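PDB 3E13: putative iron-uptake ABC transport system,periplasmic iron-binding protein from Campylobacter jejuni, which binds ferric iron in the periplasm, probably handing it to an ABC transporter of the inner membrane for uptake into the cell. Local coordinates for residues S8-N13 and I57-S62; A98-A103 and N234-A239. One frame throughout, in Å; residues are numbered along the deposited sequence.

Contact 1: residues S8-N13 and I57-S62. With FE (Fe (III) ion), chain B.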
# COMPACT_ATOMS: atom_id res chain seq x y z
N SER A 8 -11.70 -4.66 6.32
CA SER A 8 -10.43 -3.98 6.13
C SER A 8 -9.27 -4.89 5.85
O SER A 8 -9.03 -5.85 6.57
CB SER A 8 -10.11 -3.13 7.35
OG SER A 8 -8.81 -2.53 7.17
N ALA A 9 -8.55 -4.57 4.78
CA ALA A 9 -7.32 -5.23 4.44
C ALA A 9 -6.09 -4.44 4.89
O ALA A 9 -4.98 -4.80 4.57
CB ALA A 9 -7.26 -5.55 2.93
N ARG A 10 -6.31 -3.35 5.63
CA ARG A 10 -5.24 -2.71 6.39
C ARG A 10 -4.80 -3.67 7.52
O ARG A 10 -5.45 -4.71 7.77
CB ARG A 10 -5.66 -1.33 6.89
CG ARG A 10 -5.62 -0.30 5.79
CD ARG A 10 -6.08 1.08 6.21
NE ARG A 10 -5.31 1.66 7.30
CZ ARG A 10 -4.22 2.48 7.13
NH1 ARG A 10 -3.75 2.80 5.92
NH2 ARG A 10 -3.63 2.99 8.22
N HIS A 11 -3.68 -3.39 8.15
CA HIS A 11 -3.08 -4.33 9.08
C HIS A 11 -2.18 -3.59 10.08
O HIS A 11 -1.00 -3.94 10.26
CB HIS A 11 -2.30 -5.39 8.26
CG HIS A 11 -1.62 -4.82 7.04
ND1 HIS A 11 -2.22 -4.80 5.80
CD2 HIS A 11 -0.42 -4.21 6.90
CE1 HIS A 11 -1.40 -4.19 4.94
NE2 HIS A 11 -0.29 -3.84 5.58
N TYR A 12 -2.79 -2.57 10.70
CA TYR A 12 -2.06 -1.61 11.52
C TYR A 12 -2.72 -1.36 12.86
O TYR A 12 -3.94 -1.19 12.94
CB TYR A 12 -1.95 -0.28 10.78
CG TYR A 12 -1.45 -0.42 9.37
CD1 TYR A 12 -2.28 -0.14 8.28
CD2 TYR A 12 -0.20 -0.93 9.10
CE1 TYR A 12 -1.87 -0.29 6.98
CE2 TYR A 12 0.21 -1.10 7.80
CZ TYR A 12 -0.58 -0.77 6.75
OH TYR A 12 -0.08 -0.98 5.48
N ASN A 13 -1.90 -1.31 13.89
CA ASN A 13 -2.37 -0.96 15.22
C ASN A 13 -2.93 0.43 15.30
O ASN A 13 -3.87 0.69 16.04
CB ASN A 13 -1.24 -1.11 16.20
CG ASN A 13 -1.29 -2.38 16.91
OD1 ASN A 13 -1.69 -3.41 16.33
ND2 ASN A 13 -0.97 -2.34 18.19
N ILE A 57 -12.01 -1.16 3.22
CA ILE A 57 -10.75 -0.42 3.31
C ILE A 57 -9.60 -1.31 2.82
O ILE A 57 -9.53 -2.50 3.17
CB ILE A 57 -10.43 0.02 4.78
CG1 ILE A 57 -11.60 0.66 5.42
CG2 ILE A 57 -9.26 1.04 4.74
CD1 ILE A 57 -11.34 1.10 6.90
N THR A 58 -8.73 -0.75 1.98
CA THR A 58 -7.56 -1.49 1.46
C THR A 58 -6.30 -0.73 1.75
O THR A 58 -6.32 0.45 2.17
CB THR A 58 -7.61 -1.65 -0.06
OG1 THR A 58 -7.37 -0.36 -0.64
CG2 THR A 58 -8.95 -2.19 -0.56
N ALA A 59 -5.18 -1.41 1.51
CA ALA A 59 -3.88 -0.80 1.53
C ALA A 59 -3.31 -0.76 0.10
O ALA A 59 -2.11 -0.84 -0.11
CB ALA A 59 -2.98 -1.60 2.48
N ASP A 60 -4.20 -0.66 -0.87
CA ASP A 60 -3.85 -0.85 -2.27
C ASP A 60 -4.89 -0.32 -3.22
O ASP A 60 -6.11 -0.59 -3.07
CB ASP A 60 -3.61 -2.34 -2.52
CG ASP A 60 -3.37 -2.65 -3.93
OD1 ASP A 60 -4.16 -3.47 -4.54
OD2 ASP A 60 -2.38 -2.17 -4.54
N ILE A 61 -4.45 0.39 -4.24
CA ILE A 61 -5.36 0.88 -5.29
C ILE A 61 -6.05 -0.28 -6.02
O ILE A 61 -7.26 -0.22 -6.25
CB ILE A 61 -4.68 1.83 -6.33
CG1 ILE A 61 -5.67 2.28 -7.43
CG2 ILE A 61 -3.42 1.19 -6.98
CD1 ILE A 61 -6.94 2.95 -6.94
N SER A 62 -5.28 -1.30 -6.38
CA SER A 62 -5.83 -2.29 -7.30
C SER A 62 -6.95 -3.10 -6.66
O SER A 62 -7.93 -3.43 -7.32
CB SER A 62 -4.73 -3.20 -7.89
OG SER A 62 -3.76 -2.40 -8.58
FE FE B . 1.06 -2.35 4.69

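Contact 2: residues A98-A103 and N234-A239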
# COMPACT_ATOMS: atom_id res chain seq x y z
N ALA A 98 -8.69 7.72 -1.81
CA ALA A 98 -7.46 7.45 -1.07
C ALA A 98 -7.56 8.09 0.31
O ALA A 98 -8.12 9.23 0.45
CB ALA A 98 -6.27 8.03 -1.78
N ILE A 99 -7.01 7.42 1.30
CA ILE A 99 -6.84 7.97 2.66
C ILE A 99 -5.37 8.27 2.98
O ILE A 99 -5.09 9.10 3.85
CB ILE A 99 -7.48 7.10 3.74
CG1 ILE A 99 -6.86 5.71 3.83
CG2 ILE A 99 -8.94 6.99 3.48
CD1 ILE A 99 -7.23 4.98 5.12
N THR A 100 -4.43 7.60 2.32
CA THR A 100 -2.99 7.86 2.45
C THR A 100 -2.28 7.54 1.16
O THR A 100 -2.81 6.81 0.31
CB THR A 100 -2.30 7.00 3.54
OG1 THR A 100 -2.36 5.63 3.14
CG2 THR A 100 -2.93 7.07 4.86
N LYS A 101 -1.04 8.01 1.05
CA LYS A 101 -0.09 7.56 0.06
C LYS A 101 1.07 6.84 0.76
O LYS A 101 1.40 7.09 1.93
CB LYS A 101 0.51 8.74 -0.77
CG LYS A 101 -0.49 9.37 -1.70
CD LYS A 101 -0.10 10.84 -2.05
CE LYS A 101 1.05 10.88 -3.04
NZ LYS A 101 1.55 12.33 -3.26
N ARG A 102 1.69 5.95 0.01
CA ARG A 102 2.90 5.23 0.44
C ARG A 102 3.78 4.97 -0.79
O ARG A 102 3.29 4.93 -1.88
CB ARG A 102 2.53 3.93 1.18
CG ARG A 102 1.59 3.00 0.39
CD ARG A 102 0.08 3.16 0.76
NE ARG A 102 -0.18 2.84 2.15
CZ ARG A 102 -0.16 1.64 2.73
NH1 ARG A 102 0.12 0.56 2.02
NH2 ARG A 102 -0.47 1.50 4.00
N ALA A 103 5.08 4.82 -0.61
CA ALA A 103 6.00 4.61 -1.71
C ALA A 103 6.68 3.24 -1.53
O ALA A 103 7.07 2.89 -0.41
CB ALA A 103 7.05 5.72 -1.72
N ASN A 234 1.58 4.08 -4.18
CA ASN A 234 0.34 3.35 -4.05
C ASN A 234 -0.45 4.05 -2.95
O ASN A 234 0.09 4.94 -2.24
CB ASN A 234 0.63 1.87 -3.70
CG ASN A 234 -0.54 0.92 -3.97
OD1 ASN A 234 -1.69 1.33 -4.23
ND2 ASN A 234 -0.25 -0.38 -3.92
N ILE A 235 -1.75 3.79 -2.85
CA ILE A 235 -2.59 4.35 -1.81
C ILE A 235 -3.17 3.30 -0.91
O ILE A 235 -3.34 2.18 -1.34
CB ILE A 235 -3.75 5.21 -2.44
CG1 ILE A 235 -4.67 4.34 -3.36
CG2 ILE A 235 -3.12 6.43 -3.13
CD1 ILE A 235 -6.04 4.94 -3.64
N SER A 236 -3.51 3.69 0.31
CA SER A 236 -4.49 2.99 1.08
C SER A 236 -5.78 3.80 0.79
O SER A 236 -5.75 5.04 0.59
CB SER A 236 -4.16 2.97 2.56
OG SER A 236 -5.23 2.57 3.36
N GLY A 237 -6.90 3.13 0.74
CA GLY A 237 -8.12 3.81 0.41
C GLY A 237 -9.36 3.13 0.87
O GLY A 237 -9.31 2.10 1.53
N ILE A 238 -10.50 3.72 0.52
CA ILE A 238 -11.75 3.37 1.19
C ILE A 238 -12.92 3.55 0.25
O ILE A 238 -12.90 4.38 -0.66
CB ILE A 238 -11.95 4.23 2.50
CG1 ILE A 238 -13.10 3.73 3.38
CG2 ILE A 238 -12.14 5.69 2.16
CD1 ILE A 238 -13.08 4.22 4.79
N ALA A 239 -13.92 2.70 0.43
CA ALA A 239 -15.13 2.67 -0.38
C ALA A 239 -16.33 2.23 0.46
O ALA A 239 -16.16 1.46 1.42
CB ALA A 239 -14.99 1.64 -1.50

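Contact 1: residues S8-N13 and I57-S62
With chi1 at -77°, Arg10 carries its CG away from its own carbonyl carbon and lays its aliphatic stem across the side chain of Ile57, where CD meets CG2 at 3.5 Å. His11 takes the tighter rotamer, CG wedged between backbone N and carbonyl carbon (chi1 37°), and this swings the imidazole back over the chain so that its CE1 comes within 3.9 Å of Ala59 CB. The same fold-back lets His11 ND1 donate to Ala9 O, two residues earlier, at 3.0 Å; the acceptor sits somewhat out of the ring plane, and the bond helps fix the ring rotation, with NE2 turned to the iron at 2.2 Å. Tyr12 OH is the second iron ligand from this loop, at 1.9 Å, and Tyr143, Tyr199 and Tyr200 complete the site.

Behind these ligands lies the parallel pairing of strands 3-8 and 55-58, inside the sheet of a periplasmic binding protein of the bacterial solute-binding protein 1 family; the iron-binding loop starts where strand 3-8 stops. The backbone hydrogen bond between the two segments is the nearly straight one from Ala9 N to Ile57 O, 2.8 Å long; beyond it the chains draw apart gradually. Ser8 OG accepts from Arg10 N, an ST turn that bends the loop out of the strand direction.

The guanidinium of Arg10 lies with one face against CD1 of Tyr12, while its NE comes to the edge of that ring, in plane. Asp15 and Glu272 form salt bridges with the same guanidinium and so help hold it there. On the other segment, Thr58 OG1 donates to Asp60 O at 2.7 Å, and Asp60, at the N-cap of helix 61-69, accepts at OD1 from the backbone N of Asn63.

Contact 2: residues A98-A103 and N234-A239
Arg102 reaches over the neighbouring strand. From CB its chain starts with CG between the backbone N and the carbonyl carbon (chi1 54°), then bends at chi2 (-97°) and chi3 (-61°), and so folds across the backbone of 234-236: CG lies 3.6 Å from Asn234 O, CD passes Asn234 O at 3.5 Å on its way to the carbonyl carbon of Ile235, and NE is close to Ser236, whose CB sits over one face of the guanidinium. At the tip, NH2 forms a salt bridge with Glu272 and a hydrogen bond to Tyr12 OH, an iron ligand; its charge probably adds to that of the iron in favouring the phenolate.

Beneath it the strands run antiparallel. Arg102 and Asn234 are a hydrogen-bonded pair, with Arg102 N giving to Asn234 O at 2.9 Å and Asn234 N returning to Arg102 O at 3.0 Å. Farther along, a classic beta bulge sets both Ile99 and Thr100 opposite Ser236: Ser236 O takes a 2.8 Å bond from Ile99 N and a weak one from Thr100 N. CD1 of Ile235 packs on Ala98 CB at 3.6 Å, while at the bulge the side chains of Ile99 and Ile238 cross at about a right angle, CG2 against CG2.

Helix 247-257 packs on Ile99 and Ile238, strand 55-58 touches Ile238 too, and helix 142-155 reaches Arg102 and Asn234 through Tyr143 and Thr146.

In the fold
Contact 1 closes before contact 2 opens along the chain, yet their centres are only 8 Å apart, and the centre of each lies about 7 Å from the centre of the chain. Strand 233-241 joins them: it pairs antiparallel with 55-58 on one side and with 97-109 in contact 2. Side-chain bonds add to this seam, probably from Ser236 OG to Thr58 O and from Asn234 ND2 to Asp60 OD2. Contact 1 supplies two ligands of the iron, and contact 2 places an arginine beside them. The antiparallel strands probably belong to the hinge between the two lobes, consistent with iron binding in the cleft beside it.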